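Local coordinates for uncharacterized protein (Corynebacterium glutamicum, PDB 2NSF) that is a zinc-binding enzyme that probably catalyses the mycothiol-dependent isomerization of maleylpyruvate, at residues Thr198-Pro212 and Pro218-Leu232. Numbering follows the deposited sequence.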
ATOM      1  N   THR A 198       6.115 -16.227   0.695  1.00 18.58           N
ATOM      2  CA  THR A 198       6.351 -17.544   0.115  1.00 19.95           C
ATOM      3  C   THR A 198       7.485 -17.494  -0.897  1.00 20.29           C
ATOM      4  O   THR A 198       8.391 -18.336  -0.872  1.00 21.06           O
ATOM      5  CB  THR A 198       5.095 -18.079  -0.596  1.00 21.30           C
ATOM      6  OG1 THR A 198       4.034 -18.243   0.353  1.00 19.15           O
ATOM      7  CG2 THR A 198       5.395 -19.420  -1.253  1.00 21.89           C
ATOM      8  N   SER A 199       7.442 -16.508  -1.782  1.00 20.16           N
ATOM      9  CA  SER A 199       8.470 -16.383  -2.805  1.00 22.07           C
ATOM     10  C   SER A 199       9.854 -16.201  -2.192  1.00 23.44           C
ATOM     11  O   SER A 199      10.850 -16.602  -2.787  1.00 22.43           O
ATOM     12  CB  SER A 199       8.163 -15.211  -3.741  1.00 22.46           C
ATOM     13  OG  SER A 199       8.339 -13.959  -3.094  1.00 21.81           O
ATOM     14  N   GLN A 200       9.912 -15.611  -0.999  1.00 24.81           N
ATOM     15  CA  GLN A 200      11.184 -15.366  -0.322  1.00 26.08           C
ATOM     16  C   GLN A 200      11.549 -16.489   0.649  1.00 24.84           C
ATOM     17  O   GLN A 200      12.596 -16.444   1.297  1.00 25.79           O
ATOM     18  CB  GLN A 200      11.126 -14.041   0.455  1.00 28.94           C
ATOM     19  CG  GLN A 200      10.497 -12.870  -0.291  1.00 33.80           C
ATOM     20  CD  GLN A 200      10.127 -11.716   0.641  1.00 37.55           C
ATOM     21  OE1 GLN A 200       9.493 -11.923   1.684  1.00 37.57           O
ATOM     22  NE2 GLN A 200      10.509 -10.500   0.270  1.00 39.20           N
ATOM     23  N   GLY A 201      10.694 -17.502   0.750  1.00 23.08           N
ATOM     24  CA  GLY A 201      10.965 -18.594   1.666  1.00 22.05           C
ATOM     25  C   GLY A 201      10.768 -18.165   3.111  1.00 23.31           C
ATOM     26  O   GLY A 201      11.259 -18.813   4.037  1.00 22.88           O
ATOM     27  N   ALA A 202      10.030 -17.078   3.306  1.00 22.34           N
ATOM     28  CA  ALA A 202       9.774 -16.544   4.639  1.00 23.38           C
ATOM     29  C   ALA A 202       8.493 -17.084   5.265  1.00 23.74           C
ATOM     30  O   ALA A 202       7.592 -17.551   4.566  1.00 22.30           O
ATOM     31  CB  ALA A 202       9.719 -15.026   4.585  1.00 23.78           C
ATOM     32  N   GLY A 203       8.426 -17.012   6.592  1.00 22.29           N
ATOM     33  CA  GLY A 203       7.253 -17.472   7.313  1.00 23.18           C
ATOM     34  C   GLY A 203       7.010 -18.967   7.261  1.00 23.59           C
ATOM     35  O   GLY A 203       5.875 -19.398   7.058  1.00 21.46           O
ATOM     36  N   GLU A 204       8.062 -19.760   7.450  1.00 23.11           N
ATOM     37  CA  GLU A 204       7.918 -21.216   7.425  1.00 23.11           C
ATOM     38  C   GLU A 204       6.901 -21.686   8.463  1.00 22.93           C
ATOM     39  O   GLU A 204       7.010 -21.361   9.649  1.00 24.23           O
ATOM     40  CB  GLU A 204       9.268 -21.897   7.688  1.00 24.65           C
ATOM     41  CG  GLU A 204      10.382 -21.488   6.733  1.00 26.32           C
ATOM     42  CD  GLU A 204      11.671 -22.266   6.968  1.00 30.42           C
ATOM     43  OE1 GLU A 204      11.928 -22.664   8.123  1.00 28.48           O
ATOM     44  OE2 GLU A 204      12.436 -22.468   6.000  1.00 30.10           O
ATOM     45  N   GLY A 205       5.912 -22.449   8.007  1.00 21.92           N
ATOM     46  CA  GLY A 205       4.888 -22.967   8.896  1.00 21.35           C
ATOM     47  C   GLY A 205       3.832 -21.960   9.325  1.00 21.16           C
ATOM     48  O   GLY A 205       2.825 -22.342   9.920  1.00 21.22           O
ATOM     49  N   LEU A 206       4.052 -20.683   9.025  1.00 20.73           N
ATOM     50  CA  LEU A 206       3.104 -19.636   9.407  1.00 20.39           C
ATOM     51  C   LEU A 206       1.940 -19.543   8.426  1.00 18.33           C
ATOM     52  O   LEU A 206       2.141 -19.402   7.219  1.00 20.07           O
ATOM     53  CB  LEU A 206       3.812 -18.278   9.491  1.00 20.48           C
ATOM     54  CG  LEU A 206       2.932 -17.083   9.882  1.00 22.62           C
ATOM     55  CD1 LEU A 206       2.379 -17.286  11.291  1.00 22.27           C
ATOM     56  CD2 LEU A 206       3.744 -15.798   9.808  1.00 22.88           C
ATOM     57  N   VAL A 207       0.724 -19.615   8.952  1.00 18.47           N
ATOM     58  CA  VAL A 207      -0.479 -19.538   8.132  1.00 18.14           C
ATOM     59  C   VAL A 207      -1.465 -18.546   8.736  1.00 18.29           C
ATOM     60  O   VAL A 207      -1.769 -18.620   9.925  1.00 17.04           O
ATOM     61  CB  VAL A 207      -1.185 -20.915   8.035  1.00 20.53           C
ATOM     62  CG1 VAL A 207      -2.451 -20.804   7.179  1.00 18.95           C
ATOM     63  CG2 VAL A 207      -0.231 -21.949   7.439  1.00 19.30           C
ATOM     64  N   LEU A 208      -1.960 -17.620   7.921  1.00 18.48           N
ATOM     65  CA  LEU A 208      -2.936 -16.648   8.396  1.00 17.35           C
ATOM     66  C   LEU A 208      -4.313 -17.229   8.120  1.00 17.31           C
ATOM     67  O   LEU A 208      -4.542 -17.817   7.063  1.00 18.55           O
ATOM     68  CB  LEU A 208      -2.799 -15.326   7.649  1.00 19.12           C
ATOM     69  CG  LEU A 208      -1.424 -14.665   7.596  1.00 19.77           C
ATOM     70  CD1 LEU A 208      -1.576 -13.313   6.917  1.00 20.24           C
ATOM     71  CD2 LEU A 208      -0.836 -14.516   9.000  1.00 20.68           C
ATOM     72  N   LEU A 209      -5.232 -17.062   9.063  1.00 16.94           N
ATOM     73  CA  LEU A 209      -6.573 -17.587   8.876  1.00 17.71           C
ATOM     74  C   LEU A 209      -7.631 -16.515   9.028  1.00 16.06           C
ATOM     75  O   LEU A 209      -7.718 -15.869  10.070  1.00 17.59           O
ATOM     76  CB  LEU A 209      -6.859 -18.705   9.888  1.00 17.36           C
ATOM     77  CG  LEU A 209      -8.304 -19.220   9.941  1.00 18.63           C
ATOM     78  CD1 LEU A 209      -8.664 -19.901   8.625  1.00 20.25           C
ATOM     79  CD2 LEU A 209      -8.462 -20.194  11.104  1.00 19.79           C
ATOM     80  N   ASP A 210      -8.403 -16.309   7.966  1.00 18.11           N
ATOM     81  CA  ASP A 210      -9.524 -15.378   7.997  1.00 16.77           C
ATOM     82  C   ASP A 210     -10.555 -16.337   8.573  1.00 19.36           C
ATOM     83  O   ASP A 210     -11.153 -17.128   7.841  1.00 19.96           O
ATOM     84  CB  ASP A 210      -9.926 -14.974   6.577  1.00 19.35           C
ATOM     85  CG  ASP A 210     -11.215 -14.165   6.544  1.00 19.12           C
ATOM     86  OD1 ASP A 210     -11.945 -14.147   7.560  1.00 18.77           O
ATOM     87  OD2 ASP A 210     -11.507 -13.561   5.495  1.00 20.22           O
ATOM     88  N   GLU A 211     -10.753 -16.285   9.883  1.00 19.11           N
ATOM     89  CA  GLU A 211     -11.667 -17.221  10.520  1.00 21.55           C
ATOM     90  C   GLU A 211     -13.119 -17.144  10.054  1.00 21.30           C
ATOM     91  O   GLU A 211     -13.726 -18.169   9.748  1.00 20.20           O
ATOM     92  CB  GLU A 211     -11.574 -17.093  12.042  1.00 22.93           C
ATOM     93  CG  GLU A 211     -12.381 -18.152  12.780  1.00 26.28           C
ATOM     94  CD  GLU A 211     -11.854 -18.425  14.173  1.00 28.79           C
ATOM     95  OE1 GLU A 211     -11.578 -17.459  14.911  1.00 30.31           O
ATOM     96  OE2 GLU A 211     -11.722 -19.615  14.529  1.00 31.77           O
ATOM     97  N   PRO A 212     -13.693 -15.935   9.982  1.00 20.50           N
ATOM     98  CA  PRO A 212     -15.087 -15.849   9.535  1.00 21.38           C
ATOM     99  C   PRO A 212     -15.341 -16.510   8.180  1.00 22.25           C
ATOM    100  O   PRO A 212     -16.373 -17.149   7.983  1.00 21.65           O
ATOM    101  CB  PRO A 212     -15.341 -14.342   9.504  1.00 20.71           C
ATOM    102  CG  PRO A 212     -14.491 -13.844  10.624  1.00 19.10           C
ATOM    103  CD  PRO A 212     -13.195 -14.608  10.385  1.00 19.11           C
ATOM    104  N   PRO A 218      -1.393 -19.277   3.522  1.00 17.79           N
ATOM    105  CA  PRO A 218      -0.111 -19.850   3.933  1.00 18.79           C
ATOM    106  C   PRO A 218       1.094 -19.127   3.353  1.00 18.85           C
ATOM    107  O   PRO A 218       0.997 -18.454   2.332  1.00 17.82           O
ATOM    108  CB  PRO A 218      -0.203 -21.285   3.428  1.00 18.91           C
ATOM    109  CG  PRO A 218      -0.961 -21.116   2.139  1.00 20.49           C
ATOM    110  CD  PRO A 218      -2.061 -20.140   2.526  1.00 19.36           C
ATOM    111  N   ALA A 219       2.226 -19.281   4.025  1.00 19.68           N
ATOM    112  CA  ALA A 219       3.477 -18.684   3.579  1.00 20.27           C
ATOM    113  C   ALA A 219       4.364 -19.839   3.124  1.00 20.75           C
ATOM    114  O   ALA A 219       3.887 -20.783   2.494  1.00 20.31           O
ATOM    115  CB  ALA A 219       4.131 -17.923   4.727  1.00 20.07           C
ATOM    116  N   ALA A 220       5.651 -19.780   3.441  1.00 20.15           N
ATOM    117  CA  ALA A 220       6.556 -20.857   3.046  1.00 21.79           C
ATOM    118  C   ALA A 220       6.250 -22.099   3.882  1.00 22.31           C
ATOM    119  O   ALA A 220       5.912 -21.991   5.056  1.00 22.73           O
ATOM    120  CB  ALA A 220       8.001 -20.423   3.245  1.00 22.26           C
ATOM    121  N   PRO A 221       6.365 -23.300   3.289  1.00 23.70           N
ATOM    122  CA  PRO A 221       6.078 -24.520   4.051  1.00 25.19           C
ATOM    123  C   PRO A 221       7.070 -24.773   5.184  1.00 26.52           C
ATOM    124  O   PRO A 221       8.248 -24.442   5.077  1.00 26.76           O
ATOM    125  CB  PRO A 221       6.110 -25.612   2.979  1.00 25.51           C
ATOM    126  CG  PRO A 221       7.118 -25.099   2.002  1.00 23.01           C
ATOM    127  CD  PRO A 221       6.777 -23.618   1.907  1.00 24.18           C
ATOM    128  N   GLY A 222       6.574 -25.353   6.271  1.00 30.10           N
ATOM    129  CA  GLY A 222       7.418 -25.642   7.414  1.00 33.94           C
ATOM    130  C   GLY A 222       6.895 -26.864   8.144  1.00 36.92           C
ATOM    131  O   GLY A 222       5.804 -27.341   7.840  1.00 37.43           O
ATOM    132  N   GLN A 223       7.655 -27.367   9.108  1.00 40.19           N
ATOM    133  CA  GLN A 223       7.235 -28.553   9.847  1.00 42.50           C
ATOM    134  C   GLN A 223       6.320 -28.236  11.010  1.00 40.98           C
ATOM    135  O   GLN A 223       5.495 -29.054  11.410  1.00 42.61           O
ATOM    136  CB  GLN A 223       8.448 -29.311  10.374  1.00 45.95           C
ATOM    137  CG  GLN A 223       9.454 -28.449  11.107  1.00 51.49           C
ATOM    138  CD  GLN A 223      10.786 -28.440  10.396  1.00 54.71           C
ATOM    139  OE1 GLN A 223      10.994 -29.204   9.454  1.00 56.68           O
ATOM    140  NE2 GLN A 223      11.700 -27.587  10.843  1.00 56.51           N
ATOM    141  N   ASP A 224       6.476 -27.045  11.563  1.00 38.90           N
ATOM    142  CA  ASP A 224       5.656 -26.659  12.684  1.00 37.00           C
ATOM    143  C   ASP A 224       4.695 -25.570  12.265  1.00 34.78           C
ATOM    144  O   ASP A 224       5.084 -24.427  12.046  1.00 34.59           O
ATOM    145  CB  ASP A 224       6.539 -26.213  13.837  1.00 38.52           C
ATOM    146  CG  ASP A 224       7.487 -27.308  14.281  1.00 40.58           C
ATOM    147  OD1 ASP A 224       7.043 -28.476  14.320  1.00 41.30           O
ATOM    148  OD2 ASP A 224       8.659 -27.011  14.582  1.00 42.83           O
ATOM    149  N   GLU A 225       3.432 -25.953  12.137  1.00 32.01           N
ATOM    150  CA  GLU A 225       2.410 -25.013  11.731  1.00 30.03           C
ATOM    151  C   GLU A 225       1.987 -24.108  12.876  1.00 27.86           C
ATOM    152  O   GLU A 225       1.780 -24.560  14.004  1.00 26.24           O
ATOM    153  CB  GLU A 225       1.183 -25.755  11.205  1.00 31.50           C
ATOM    154  CG  GLU A 225       0.086 -24.824  10.728  1.00 35.05           C
ATOM    155  CD  GLU A 225      -1.228 -25.532  10.489  1.00 36.63           C
ATOM    156  OE1 GLU A 225      -1.823 -26.049  11.458  1.00 38.46           O
ATOM    157  OE2 GLU A 225      -1.667 -25.571   9.325  1.00 38.59           O
ATOM    158  N   VAL A 226       1.886 -22.820  12.579  1.00 25.16           N
ATOM    159  CA  VAL A 226       1.439 -21.831  13.544  1.00 23.26           C
ATOM    160  C   VAL A 226       0.358 -21.049  12.809  1.00 22.02           C
ATOM    161  O   VAL A 226       0.630 -20.397  11.802  1.00 20.67           O
ATOM    162  CB  VAL A 226       2.567 -20.876  13.966  1.00 24.18           C
ATOM    163  CG1 VAL A 226       2.022 -19.812  14.918  1.00 26.08           C
ATOM    164  CG2 VAL A 226       3.676 -21.663  14.642  1.00 24.73           C
ATOM    165  N   VAL A 227      -0.872 -21.141  13.301  1.00 21.72           N
ATOM    166  CA  VAL A 227      -1.990 -20.450  12.677  1.00 20.43           C
ATOM    167  C   VAL A 227      -2.343 -19.179  13.429  1.00 20.26           C
ATOM    168  O   VAL A 227      -2.676 -19.221  14.617  1.00 20.84           O
ATOM    169  CB  VAL A 227      -3.240 -21.354  12.625  1.00 21.07           C
ATOM    170  CG1 VAL A 227      -4.363 -20.651  11.875  1.00 21.37           C
ATOM    171  CG2 VAL A 227      -2.898 -22.670  11.951  1.00 22.03           C
ATOM    172  N   VAL A 228      -2.248 -18.048  12.737  1.00 18.71           N
ATOM    173  CA  VAL A 228      -2.589 -16.753  13.316  1.00 19.81           C
ATOM    174  C   VAL A 228      -3.935 -16.412  12.700  1.00 19.45           C
ATOM    175  O   VAL A 228      -4.035 -16.212  11.491  1.00 19.12           O
ATOM    176  CB  VAL A 228      -1.548 -15.680  12.943  1.00 21.31           C
ATOM    177  CG1 VAL A 228      -2.016 -14.307  13.413  1.00 21.50           C
ATOM    178  CG2 VAL A 228      -0.211 -16.027  13.580  1.00 21.24           C
ATOM    179  N   SER A 229      -4.971 -16.349  13.531  1.00 21.02           N
ATOM    180  CA  SER A 229      -6.309 -16.095  13.018  1.00 20.71           C
ATOM    181  C   SER A 229      -7.034 -14.880  13.585  1.00 20.28           C
ATOM    182  O   SER A 229      -6.708 -14.374  14.662  1.00 19.63           O
ATOM    183  CB  SER A 229      -7.176 -17.336  13.239  1.00 24.48           C
ATOM    184  OG  SER A 229      -7.262 -17.626  14.623  1.00 27.82           O
ATOM    185  N   GLY A 230      -8.036 -14.434  12.836  1.00 20.31           N
ATOM    186  CA  GLY A 230      -8.841 -13.295  13.235  1.00 20.91           C
ATOM    187  C   GLY A 230      -9.716 -12.910  12.063  1.00 20.47           C
ATOM    188  O   GLY A 230      -9.901 -13.706  11.143  1.00 19.11           O
ATOM    189  N   SER A 231     -10.275 -11.704  12.086  1.00 20.55           N
ATOM    190  CA  SER A 231     -11.090 -11.256  10.968  1.00 21.39           C
ATOM    191  C   SER A 231     -10.089 -10.869   9.883  1.00 21.03           C
ATOM    192  O   SER A 231      -8.890 -10.790  10.146  1.00 20.01           O
ATOM    193  CB  SER A 231     -11.920 -10.030  11.354  1.00 22.85           C
ATOM    194  OG  SER A 231     -11.075  -8.927  11.653  1.00 25.68           O
ATOM    195  N   LEU A 232     -10.576 -10.615   8.676  1.00 19.27           N
ATOM    196  CA  LEU A 232      -9.686 -10.245   7.582  1.00 19.91           C
ATOM    197  C   LEU A 232      -8.898  -8.977   7.914  1.00 21.19           C
ATOM    198  O   LEU A 232      -7.691  -8.905   7.678  1.00 19.35           O
ATOM    199  CB  LEU A 232     -10.490 -10.052   6.296  1.00 21.97           C
ATOM    200  CG  LEU A 232      -9.722  -9.800   4.999  1.00 22.67           C
ATOM    201  CD1 LEU A 232      -8.824 -10.993   4.672  1.00 23.47           C
ATOM    202  CD2 LEU A 232     -10.715  -9.551   3.874  1.00 23.62           C
TER
HETATM  203  O   HOH W   1       5.658 -21.735  12.013  1.00 35.03           O
HETATM  204  O   HOH W   2       8.106 -24.424  10.565  1.00 35.05           O
HETATM  205  O   HOH W   3       3.453 -21.318   5.954  1.00 24.24           O
HETATM  206  O   HOH W   4     -13.276 -11.792   8.038  1.00 22.69           O
HETATM  207  O   HOH W   5      -8.930 -20.552  14.773  1.00 46.32           O
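V207 and V226 to V228 knit together the two central, parallel strands of a four-stranded mixed sheet, 206-210 and 226-230, in the C-terminal domain, away from the zinc site. The ladder alternates from strand to strand: V207 N donates to V226 O at 3.0 Å, V228 N returns the bond to V207 O, L209 N reaches V228 O at 2.8 Å, and G230 N donates to L209 O. G205 O and E211 N extend it at the two ends, to V226 N and G230 O.

Before the strand, the chain leaves helix 183-199 through a Schellman motif, where the positive phi of G201 suits glycine, and makes a type II turn from G203 to L206 with G205 (phi 76°) as its third residue; G203 is a further glycine with positive phi. Here the loop after P218 returns alongside: A220 N donates to A202 O, and G205 N to A220 O. G205 CA makes a CA-H...O contact with D224 O at 3.5 Å, a close approach suited to a residue without a side chain. Water 1 bridges E204 O and D224 O, tying the turn to the approach to strand 226-230.

Apolar side chains dress both faces of the sheet. L206, L208 and V228 share the face packed against Y238 of helix 232-239; with CG anti to its backbone N (chi1 180°), L206 extends CD1 to within 3.7 Å of V228 CG2. On the other face, L209 CB meets V227 CG1 at 3.7 Å and also lies against S229 CB, a small neighbour well suited to close strand pairing.

Polar groups finish the far end. S231, the N-cap residue, caps helix 232-239 through OG to G234 N, while the D210 carboxylate divides its oxygens: OD2 is hydrogen-bonded to S213 OG and touches L232 CB, and OD1 accepts from water 4 at 2.7 Å, the same water that receives L232 N at 3.0 Å.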